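Local coordinates for NAD(P)H-FMN oxidoreductase (Bacillus subtilis, PDB 5LVA), which binds FMN and probably uses NAD(P)H to reduce flavin, as related flavodoxin-like oxidoreductases do, at residues I60-P65 against P73-W78. Numbering follows the deposited sequence.
Sequences IVFQFP and PLLKKW. With FMN (flavin mononucleotide), chain C.
Phe62 drives the edge of its ring against one face of Trp78, an offset edge-to-face pair with planes at 76° and the Phe62 ring centroid 5.5 Å from that of the six-membered indole ring. Phe62 CE2 lies 3.8 Å from Trp78 CZ3, which sits close to the phenylalanine plane. The indole reaches this place because Trp78 CG is anti to its backbone N (chi1 -169°), and a hydrogen bond from Trp78 NE1 to Glu50 OE1 helps to fix the rotation of the ring.

One helical turn earlier, Leu75 divides its branches between two aromatic rings of the strand. Leu75 CD1 approaches Phe62 CD2 obliquely at 3.5 Å, while Leu75 CD2 lies beside the CD1-CE1 bond of Phe64, 3.7 Å from Phe64 CD1. All four side chains are buried, and the interface between 60-65 and 73-78 is wholly apolar. Phe101 meets the Phe62 ring and Phe131 that of Phe64.

The short axes of segments 60-65 and 73-78 approach to 10.2 Å and run roughly antiparallel, at 150°. At the strand's C-terminal end, Pro65 CB touches FMN C4' at 3.5 Å. Strand and helix begin the beta-alpha-beta crossover to strand 100-106 in the flavodoxin-like fold, with the flavin at the C-terminal strand ends.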
loop_
_atom_site.group_PDB
_atom_site.type_symbol
_atom_site.label_atom_id
_atom_site.label_comp_id
_atom_site.label_asym_id
_atom_site.label_seq_id
_atom_site.Cartn_x
_atom_site.Cartn_y
_atom_site.Cartn_z
ATOM N N ILE A 60 -0.844 -1.078 -8.865
ATOM C CA ILE A 60 -1.632 -0.788 -7.676
ATOM C C ILE A 60 -0.759 -0.745 -6.427
ATOM O O ILE A 60 -0.034 -1.689 -6.130
ATOM C CB ILE A 60 -2.729 -1.816 -7.488
ATOM C CG1 ILE A 60 -3.458 -2.004 -8.810
ATOM C CG2 ILE A 60 -3.684 -1.365 -6.401
ATOM C CD1 ILE A 60 -4.556 -2.967 -8.744
ATOM N N VAL A 61 -0.832 0.372 -5.712
ATOM C CA VAL A 61 -0.004 0.610 -4.540
ATOM C C VAL A 61 -0.847 0.669 -3.289
ATOM O O VAL A 61 -1.716 1.512 -3.172
ATOM C CB VAL A 61 0.781 1.918 -4.673
ATOM C CG1 VAL A 61 1.550 2.205 -3.415
ATOM C CG2 VAL A 61 1.713 1.855 -5.868
ATOM N N PHE A 62 -0.594 -0.232 -2.355
ATOM C CA PHE A 62 -1.292 -0.210 -1.079
ATOM C C PHE A 62 -0.452 0.546 -0.062
ATOM O O PHE A 62 0.627 0.097 0.314
ATOM C CB PHE A 62 -1.589 -1.628 -0.601
ATOM C CG PHE A 62 -2.446 -2.419 -1.548
ATOM C CD1 PHE A 62 -1.880 -3.116 -2.605
ATOM C CD2 PHE A 62 -3.817 -2.458 -1.391
ATOM C CE1 PHE A 62 -2.671 -3.841 -3.483
ATOM C CE2 PHE A 62 -4.615 -3.171 -2.265
ATOM C CZ PHE A 62 -4.040 -3.871 -3.307
ATOM N N GLN A 63 -0.937 1.715 0.354
ATOM C CA GLN A 63 -0.213 2.563 1.286
ATOM C C GLN A 63 -0.899 2.567 2.634
ATOM O O GLN A 63 -2.078 2.865 2.725
ATOM C CB GLN A 63 -0.099 3.983 0.748
ATOM C CG GLN A 63 0.735 4.899 1.617
ATOM C CD GLN A 63 0.776 6.335 1.125
ATOM O OE1 GLN A 63 0.629 6.614 -0.058
ATOM N NE2 GLN A 63 0.994 7.254 2.044
ATOM N N PHE A 64 -0.161 2.238 3.687
ATOM C CA PHE A 64 -0.746 2.181 5.013
ATOM C C PHE A 64 0.318 2.250 6.077
ATOM O O PHE A 64 1.480 2.042 5.790
ATOM C CB PHE A 64 -1.585 0.906 5.180
ATOM C CG PHE A 64 -0.849 -0.383 4.870
ATOM C CD1 PHE A 64 -0.845 -0.903 3.588
ATOM C CD2 PHE A 64 -0.198 -1.089 5.873
ATOM C CE1 PHE A 64 -0.201 -2.072 3.316
ATOM C CE2 PHE A 64 0.446 -2.257 5.601
ATOM C CZ PHE A 64 0.452 -2.753 4.324
ATOM N N PRO A 65 -0.067 2.594 7.309
ATOM C CA PRO A 65 0.890 2.439 8.398
ATOM C C PRO A 65 0.909 0.996 8.870
ATOM O O PRO A 65 -0.118 0.327 8.807
ATOM C CB PRO A 65 0.342 3.362 9.482
ATOM C CG PRO A 65 -1.113 3.350 9.253
ATOM C CD PRO A 65 -1.276 3.310 7.753
ATOM N N PRO A 73 -7.565 -2.292 9.457
ATOM C CA PRO A 73 -8.527 -3.316 9.047
ATOM C C PRO A 73 -9.314 -3.033 7.764
ATOM O O PRO A 73 -9.874 -3.964 7.201
ATOM C CB PRO A 73 -9.474 -3.417 10.255
ATOM C CG PRO A 73 -9.111 -2.365 11.168
ATOM C CD PRO A 73 -7.782 -1.833 10.837
ATOM N N LEU A 74 -9.353 -1.802 7.282
ATOM C CA LEU A 74 -10.143 -1.517 6.088
ATOM C C LEU A 74 -9.507 -2.136 4.841
ATOM O O LEU A 74 -10.199 -2.514 3.898
ATOM C CB LEU A 74 -10.319 -0.014 5.904
ATOM C CG LEU A 74 -11.166 0.375 4.694
ATOM C CD1 LEU A 74 -12.515 -0.320 4.734
ATOM C CD2 LEU A 74 -11.310 1.870 4.577
ATOM N N LEU A 75 -8.187 -2.256 4.847
ATOM C CA LEU A 75 -7.496 -2.936 3.762
ATOM C C LEU A 75 -7.822 -4.424 3.754
ATOM O O LEU A 75 -8.097 -4.987 2.701
ATOM C CB LEU A 75 -5.990 -2.720 3.853
ATOM C CG LEU A 75 -5.133 -3.538 2.876
ATOM C CD1 LEU A 75 -5.631 -3.420 1.451
ATOM C CD2 LEU A 75 -3.689 -3.109 2.956
ATOM N N LYS A 76 -7.818 -5.052 4.923
ATOM C CA LYS A 76 -8.198 -6.461 5.024
ATOM C C LYS A 76 -9.606 -6.707 4.482
ATOM O O LYS A 76 -9.836 -7.662 3.740
ATOM C CB LYS A 76 -8.120 -6.946 6.472
ATOM C CG LYS A 76 -8.154 -8.459 6.569
ATOM C CD LYS A 76 -7.125 -9.045 5.621
ATOM C CE LYS A 76 -7.354 -10.499 5.329
ATOM N NZ LYS A 76 -8.548 -10.827 4.535
ATOM N N LYS A 77 -10.537 -5.835 4.865
ATOM C CA LYS A 77 -11.897 -5.858 4.348
ATOM C C LYS A 77 -11.949 -5.591 2.847
ATOM O O LYS A 77 -12.736 -6.199 2.127
ATOM C CB LYS A 77 -12.749 -4.830 5.083
ATOM C CG LYS A 77 -14.209 -4.895 4.755
ATOM C CD LYS A 77 -14.971 -3.909 5.594
ATOM C CE LYS A 77 -15.103 -4.389 7.009
ATOM N NZ LYS A 77 -15.954 -3.449 7.796
ATOM N N TRP A 78 -11.098 -4.685 2.382
ATOM C CA TRP A 78 -10.975 -4.424 0.957
ATOM C C TRP A 78 -10.571 -5.669 0.170
ATOM O O TRP A 78 -11.165 -5.970 -0.858
ATOM C CB TRP A 78 -9.964 -3.313 0.710
ATOM C CG TRP A 78 -9.958 -2.789 -0.682
ATOM C CD1 TRP A 78 -10.599 -1.676 -1.134
ATOM C CD2 TRP A 78 -9.266 -3.340 -1.808
ATOM N NE1 TRP A 78 -10.358 -1.505 -2.468
ATOM C CE2 TRP A 78 -9.539 -2.512 -2.907
ATOM C CE3 TRP A 78 -8.439 -4.452 -1.993
ATOM C CZ2 TRP A 78 -9.017 -2.759 -4.175
ATOM C CZ3 TRP A 78 -7.930 -4.698 -3.254
ATOM C CH2 TRP A 78 -8.216 -3.852 -4.324
HETATM N N1 FMN C . 5.030 0.338 14.334
HETATM C C2 FMN C . 5.828 -0.761 14.082
HETATM O O2 FMN C . 7.001 -0.613 13.756
HETATM N N3 FMN C . 5.323 -2.033 14.181
HETATM C C4 FMN C . 4.022 -2.235 14.544
HETATM O O4 FMN C . 3.613 -3.388 14.614
HETATM C C4A FMN C . 3.205 -1.130 14.808
HETATM N N5 FMN C . 1.894 -1.302 15.171
HETATM C C5A FMN C . 1.084 -0.223 15.430
HETATM C C6 FMN C . -0.237 -0.435 15.791
HETATM C C7 FMN C . -1.085 0.622 16.044
HETATM C C7M FMN C . -2.513 0.352 16.432
HETATM C C8 FMN C . -0.587 1.922 15.940
HETATM C C8M FMN C . -1.469 3.105 16.203
HETATM C C9 FMN C . 0.739 2.131 15.582
HETATM C C9A FMN C . 1.580 1.064 15.314
HETATM N N10 FMN C . 2.909 1.257 14.957
HETATM C C10 FMN C . 3.714 0.158 14.700
HETATM C "C1'" FMN C . 3.459 2.646 14.786
HETATM C "C2'" FMN C . 3.038 3.025 13.344
HETATM O "O2'" FMN C . 3.576 2.115 12.389
HETATM C "C3'" FMN C . 3.267 4.489 12.930
HETATM O "O3'" FMN C . 2.424 5.242 13.766
HETATM C "C4'" FMN C . 2.908 4.709 11.448
HETATM O "O4'" FMN C . 3.661 3.825 10.677
HETATM C "C5'" FMN C . 3.157 6.061 10.792
HETATM O "O5'" FMN C . 2.172 6.973 11.195
HETATM P P FMN C . 1.372 8.047 10.299
HETATM O O1P FMN C . -0.015 7.896 10.806
HETATM O O2P FMN C . 1.950 9.396 10.559
HETATM O O3P FMN C . 1.322 7.826 8.829
#